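Local coordinates for enterotoxin type A (Staphylococcus aureus, PDB 1DYQ), which activates T cells as a superantigen by bridging MHC class II molecules and T-cell receptors, with zinc needed for MHC binding, and causes staphylococcal food poisoning, at residues L120-D133 / S222-S234. The protein carries 3 engineered substitutions. Residues are numbered along the deposited sequence; the frame is centred on the assembly and turned at random.
Sequences LTEEKKVPINLWLD and SENMHIDIYLYTS. With ZN (zinc ion), chain B.
W131 and Y230 each hold CG beside the backbone N (chi1 -69° in W131), which lays their side chains alongside one another on the same sheet face. Their planes are within 6° of parallel, yet the six-membered rings are slid apart, with centroids 5.1 Å distant, and it is W131 CE3 that meets Y230 CE2 (3.4 Å). On this face the strand 226-232 also presents H226 NE2 and D228 OD2, each 2.2 Å from the zinc ion; H188 completes the protein ligands, and one mode of MHC class II binding depends on this zinc. Strands 128-132 and 226-232 run parallel in the beta-grasp domain, their axes approaching to 4.6 Å: six backbone hydrogen bonds alternate in direction, from I227 N to P127 O through D133 N to L231 O. The other face is aliphatic, where L130 CD1 packs on I229 CG2 (3.9 Å) and L130 extends to L164 and Y168 of helix 153-168. Past the strand ends, the D133 carboxylate takes T233 N on OD1 (2.8 Å) and the T233 hydroxyl on OD2 (2.6 Å), both syn and 21° out of plane, a double grip that limits its rotation. At the other end, one water joins K124 NZ to M225 O.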
loop_
_atom_site.group_PDB
_atom_site.type_symbol
_atom_site.label_atom_id
_atom_site.label_comp_id
_atom_site.label_asym_id
_atom_site.label_seq_id
_atom_site.Cartn_x
_atom_site.Cartn_y
_atom_site.Cartn_z
ATOM N N LEU A 120 17.911 -1.784 -8.287
ATOM C CA LEU A 120 19.044 -0.944 -7.860
ATOM C C LEU A 120 20.200 -1.812 -7.402
ATOM O O LEU A 120 20.003 -2.825 -6.725
ATOM C CB LEU A 120 18.573 -0.058 -6.682
ATOM C CG LEU A 120 17.649 1.095 -7.081
ATOM C CD1 LEU A 120 16.967 1.668 -5.847
ATOM C CD2 LEU A 120 18.411 2.162 -7.846
ATOM N N THR A 121 21.435 -1.328 -7.632
ATOM C CA THR A 121 22.607 -2.060 -7.116
ATOM C C THR A 121 22.705 -1.880 -5.600
ATOM O O THR A 121 22.988 -2.838 -4.874
ATOM C CB THR A 121 23.910 -1.594 -7.773
ATOM O OG1 THR A 121 23.773 -1.603 -9.209
ATOM C CG2 THR A 121 25.059 -2.525 -7.398
ATOM N N GLU A 122 22.404 -0.685 -5.127
ATOM C CA GLU A 122 22.371 -0.389 -3.703
ATOM C C GLU A 122 20.893 -0.240 -3.276
ATOM O O GLU A 122 20.176 0.527 -3.899
ATOM C CB GLU A 122 23.135 0.911 -3.397
ATOM C CG GLU A 122 23.287 1.227 -1.930
ATOM C CD GLU A 122 23.774 2.617 -1.597
ATOM O OE1 GLU A 122 24.185 2.833 -0.423
ATOM O OE2 GLU A 122 23.733 3.525 -2.448
ATOM N N GLU A 123 20.517 -0.961 -2.244
ATOM C CA GLU A 123 19.153 -0.802 -1.690
ATOM C C GLU A 123 18.916 0.651 -1.313
ATOM O O GLU A 123 19.802 1.292 -0.717
ATOM C CB GLU A 123 18.976 -1.721 -0.497
ATOM C CG GLU A 123 17.685 -1.523 0.288
ATOM C CD GLU A 123 17.501 -2.604 1.336
ATOM O OE1 GLU A 123 18.386 -2.757 2.205
ATOM O OE2 GLU A 123 16.483 -3.324 1.273
ATOM N N LYS A 124 17.795 1.216 -1.734
ATOM C CA LYS A 124 17.472 2.599 -1.419
ATOM C C LYS A 124 16.722 2.704 -0.099
ATOM O O LYS A 124 15.648 2.121 0.074
ATOM C CB LYS A 124 16.621 3.231 -2.539
ATOM C CG LYS A 124 16.141 4.635 -2.219
ATOM C CD LYS A 124 17.329 5.619 -2.190
ATOM C CE LYS A 124 16.913 6.926 -1.547
ATOM N NZ LYS A 124 17.821 8.060 -1.832
ATOM N N LYS A 125 17.334 3.386 0.862
ATOM C CA LYS A 125 16.649 3.715 2.120
ATOM C C LYS A 125 15.933 5.049 1.913
ATOM O O LYS A 125 16.523 6.005 1.369
ATOM C CB LYS A 125 17.645 3.794 3.263
ATOM C CG LYS A 125 18.364 2.503 3.573
ATOM C CD LYS A 125 19.344 2.657 4.734
ATOM C CE LYS A 125 20.179 1.397 4.897
ATOM N NZ LYS A 125 21.167 1.531 6.012
ATOM N N VAL A 126 14.616 5.057 2.065
ATOM C CA VAL A 126 13.827 6.249 1.784
ATOM C C VAL A 126 13.717 7.103 3.044
ATOM O O VAL A 126 13.057 6.725 3.989
ATOM C CB VAL A 126 12.391 5.901 1.311
ATOM C CG1 VAL A 126 11.619 7.168 1.043
ATOM C CG2 VAL A 126 12.483 5.023 0.052
ATOM N N PRO A 127 14.400 8.246 3.038
ATOM C CA PRO A 127 14.365 9.112 4.224
ATOM C C PRO A 127 12.935 9.543 4.526
ATOM O O PRO A 127 12.139 9.802 3.611
ATOM C CB PRO A 127 15.237 10.284 3.833
ATOM C CG PRO A 127 16.074 9.821 2.702
ATOM C CD PRO A 127 15.194 8.804 1.946
ATOM N N ILE A 128 12.601 9.588 5.805
ATOM C CA ILE A 128 11.324 10.059 6.280
ATOM C C ILE A 128 11.448 11.297 7.178
ATOM O O ILE A 128 12.178 11.234 8.186
ATOM C CB ILE A 128 10.567 8.969 7.083
ATOM C CG1 ILE A 128 10.259 7.785 6.167
ATOM C CG2 ILE A 128 9.272 9.566 7.639
ATOM C CD1 ILE A 128 10.023 6.479 6.868
ATOM N N ASN A 129 10.735 12.337 6.843
ATOM C CA ASN A 129 10.590 13.488 7.773
ATOM C C ASN A 129 9.244 13.278 8.500
ATOM O O ASN A 129 8.213 13.252 7.832
ATOM C CB ASN A 129 10.533 14.788 7.011
ATOM C CG ASN A 129 11.768 15.047 6.146
ATOM O OD1 ASN A 129 11.647 15.327 4.958
ATOM N ND2 ASN A 129 12.931 14.904 6.746
ATOM N N LEU A 130 9.290 13.111 9.805
ATOM C CA LEU A 130 8.057 12.913 10.558
ATOM C C LEU A 130 7.896 14.026 11.612
ATOM O O LEU A 130 8.817 14.249 12.397
ATOM C CB LEU A 130 8.025 11.550 11.231
ATOM C CG LEU A 130 6.704 11.153 11.901
ATOM C CD1 LEU A 130 6.521 9.641 11.819
ATOM C CD2 LEU A 130 6.715 11.534 13.396
ATOM N N TRP A 131 6.741 14.624 11.624
ATOM C CA TRP A 131 6.394 15.618 12.654
ATOM C C TRP A 131 5.208 15.087 13.468
ATOM O O TRP A 131 4.260 14.554 12.879
ATOM C CB TRP A 131 6.056 16.951 12.030
ATOM C CG TRP A 131 7.207 17.674 11.394
ATOM C CD1 TRP A 131 8.037 18.565 12.005
ATOM C CD2 TRP A 131 7.625 17.605 10.027
ATOM N NE1 TRP A 131 8.958 19.052 11.108
ATOM C CE2 TRP A 131 8.714 18.493 9.869
ATOM C CE3 TRP A 131 7.180 16.907 8.898
ATOM C CZ2 TRP A 131 9.374 18.658 8.673
ATOM C CZ3 TRP A 131 7.838 17.074 7.700
ATOM C CH2 TRP A 131 8.936 17.959 7.584
ATOM N N LEU A 132 5.290 15.225 14.780
ATOM C CA LEU A 132 4.161 14.877 15.661
ATOM C C LEU A 132 3.736 16.145 16.429
ATOM O O LEU A 132 4.563 16.678 17.191
ATOM C CB LEU A 132 4.551 13.792 16.617
ATOM C CG LEU A 132 3.593 13.469 17.783
ATOM C CD1 LEU A 132 2.310 12.852 17.220
ATOM C CD2 LEU A 132 4.286 12.512 18.737
ATOM N N ASP A 133 2.578 16.665 16.132
ATOM C CA ASP A 133 2.132 17.951 16.707
ATOM C C ASP A 133 3.178 19.021 16.448
ATOM O O ASP A 133 3.514 19.836 17.313
ATOM C CB ASP A 133 1.829 17.814 18.187
ATOM C CG ASP A 133 0.629 16.907 18.470
ATOM O OD1 ASP A 133 -0.400 17.066 17.794
ATOM O OD2 ASP A 133 0.756 16.065 19.378
ATOM N N SER A 222 12.156 6.282 -7.248
ATOM C CA SER A 222 12.639 6.285 -5.870
ATOM C C SER A 222 13.880 7.174 -5.748
ATOM O O SER A 222 14.310 7.434 -4.629
ATOM C CB SER A 222 12.939 4.866 -5.395
ATOM O OG SER A 222 13.957 4.289 -6.216
ATOM N N GLU A 223 14.487 7.504 -6.884
ATOM C CA GLU A 223 15.686 8.220 -6.952
ATOM C C GLU A 223 15.371 9.649 -6.422
ATOM O O GLU A 223 14.565 10.434 -6.824
ATOM C CB GLU A 223 16.368 8.415 -8.254
ATOM C CG GLU A 223 17.773 9.021 -8.155
ATOM C CD GLU A 223 18.492 9.143 -9.470
ATOM O OE1 GLU A 223 17.865 9.489 -10.499
ATOM O OE2 GLU A 223 19.732 8.930 -9.500
ATOM N N ASN A 224 16.197 9.865 -5.437
ATOM C CA ASN A 224 16.241 11.026 -4.614
ATOM C C ASN A 224 14.964 11.351 -3.900
ATOM O O ASN A 224 14.773 12.563 -3.569
ATOM C CB ASN A 224 16.666 12.264 -5.375
ATOM C CG ASN A 224 17.912 12.080 -6.192
ATOM O OD1 ASN A 224 17.919 12.361 -7.405
ATOM N ND2 ASN A 224 18.976 11.598 -5.579
ATOM N N MET A 225 14.053 10.449 -3.703
ATOM C CA MET A 225 12.745 10.817 -3.099
ATOM C C MET A 225 12.794 10.677 -1.608
ATOM O O MET A 225 13.710 10.129 -1.000
ATOM C CB MET A 225 11.738 9.836 -3.711
ATOM C CG MET A 225 10.329 9.963 -3.213
ATOM S SD MET A 225 9.787 8.606 -2.084
ATOM C CE MET A 225 10.393 7.242 -3.062
ATOM N N HIS A 226 11.769 11.268 -0.945
ATOM C CA HIS A 226 11.662 10.999 0.508
ATOM C C HIS A 226 10.172 11.062 0.874
ATOM O O HIS A 226 9.354 11.373 0.026
ATOM C CB HIS A 226 12.481 11.990 1.325
ATOM C CG HIS A 226 11.972 13.382 1.200
ATOM N ND1 HIS A 226 12.427 14.274 0.267
ATOM C CD2 HIS A 226 10.968 14.010 1.876
ATOM C CE1 HIS A 226 11.761 15.406 0.342
ATOM N NE2 HIS A 226 10.905 15.252 1.305
ATOM N N ILE A 227 9.880 10.712 2.112
ATOM C CA ILE A 227 8.493 10.665 2.581
ATOM C C ILE A 227 8.341 11.678 3.744
ATOM O O ILE A 227 9.195 11.690 4.611
ATOM C CB ILE A 227 8.199 9.239 3.095
ATOM C CG1 ILE A 227 8.037 8.315 1.855
ATOM C CG2 ILE A 227 6.921 9.221 3.921
ATOM C CD1 ILE A 227 8.041 6.835 2.223
ATOM N N ASP A 228 7.201 12.333 3.738
ATOM C CA ASP A 228 6.853 13.239 4.829
ATOM C C ASP A 228 5.585 12.734 5.530
ATOM O O ASP A 228 4.623 12.398 4.853
ATOM C CB ASP A 228 6.551 14.660 4.342
ATOM C CG ASP A 228 7.703 15.240 3.566
ATOM O OD1 ASP A 228 8.850 15.242 4.034
ATOM O OD2 ASP A 228 7.381 15.548 2.390
ATOM N N ILE A 229 5.663 12.697 6.842
ATOM C CA ILE A 229 4.529 12.240 7.651
ATOM C C ILE A 229 4.188 13.318 8.682
ATOM O O ILE A 229 5.117 13.750 9.401
ATOM C CB ILE A 229 4.866 10.907 8.324
ATOM C CG1 ILE A 229 5.016 9.806 7.221
ATOM C CG2 ILE A 229 3.727 10.486 9.253
ATOM C CD1 ILE A 229 5.505 8.494 7.770
ATOM N N TYR A 230 2.973 13.747 8.699
ATOM C CA TYR A 230 2.473 14.741 9.668
ATOM C C TYR A 230 1.389 14.084 10.535
ATOM O O TYR A 230 0.360 13.672 9.984
ATOM C CB TYR A 230 1.863 15.925 8.915
ATOM C CG TYR A 230 2.755 16.513 7.848
ATOM C CD1 TYR A 230 2.723 16.044 6.538
ATOM C CD2 TYR A 230 3.665 17.533 8.153
ATOM C CE1 TYR A 230 3.560 16.548 5.572
ATOM C CE2 TYR A 230 4.489 18.061 7.177
ATOM C CZ TYR A 230 4.433 17.572 5.901
ATOM O OH TYR A 230 5.263 18.069 4.910
ATOM N N LEU A 231 1.641 13.988 11.822
ATOM C CA LEU A 231 0.702 13.373 12.754
ATOM C C LEU A 231 0.285 14.433 13.817
ATOM O O LEU A 231 1.111 15.246 14.191
ATOM C CB LEU A 231 1.325 12.208 13.474
ATOM C CG LEU A 231 1.998 11.109 12.620
ATOM C CD1 LEU A 231 2.654 10.097 13.514
ATOM C CD2 LEU A 231 0.916 10.471 11.735
ATOM N N TYR A 232 -0.977 14.363 14.173
ATOM C CA TYR A 232 -1.507 15.319 15.185
ATOM C C TYR A 232 -2.297 14.539 16.226
ATOM O O TYR A 232 -3.028 13.613 15.892
ATOM C CB TYR A 232 -2.409 16.333 14.501
ATOM C CG TYR A 232 -1.757 17.057 13.339
ATOM C CD1 TYR A 232 -1.805 16.502 12.057
ATOM C CD2 TYR A 232 -1.032 18.220 13.524
ATOM C CE1 TYR A 232 -1.166 17.107 10.998
ATOM C CE2 TYR A 232 -0.412 18.849 12.458
ATOM C CZ TYR A 232 -0.482 18.285 11.199
ATOM O OH TYR A 232 0.145 18.892 10.134
ATOM N N THR A 233 -2.199 14.970 17.500
ATOM C CA THR A 233 -2.938 14.300 18.559
ATOM C C THR A 233 -4.260 14.966 18.892
ATOM O O THR A 233 -4.879 14.645 19.926
ATOM C CB THR A 233 -2.100 14.115 19.827
ATOM O OG1 THR A 233 -1.632 15.398 20.279
ATOM C CG2 THR A 233 -0.930 13.189 19.581
ATOM N N SER A 234 -4.724 15.862 18.069
ATOM C CA SER A 234 -6.009 16.507 18.183
ATOM C C SER A 234 -6.485 16.964 16.802
ATOM O O SER A 234 -7.568 17.563 16.729
ATOM C CB SER A 234 -5.961 17.706 19.127
ATOM O OG SER A 234 -4.943 18.601 18.745
ATOM O OXT SER A 234 -5.696 16.789 15.844
HETATM ZN ZN ZN B . 9.108 16.543 1.519
HETATM O O HOH W 1 16.427 10.298 -1.194
HETATM O O HOH W 2 18.477 8.083 -4.503
#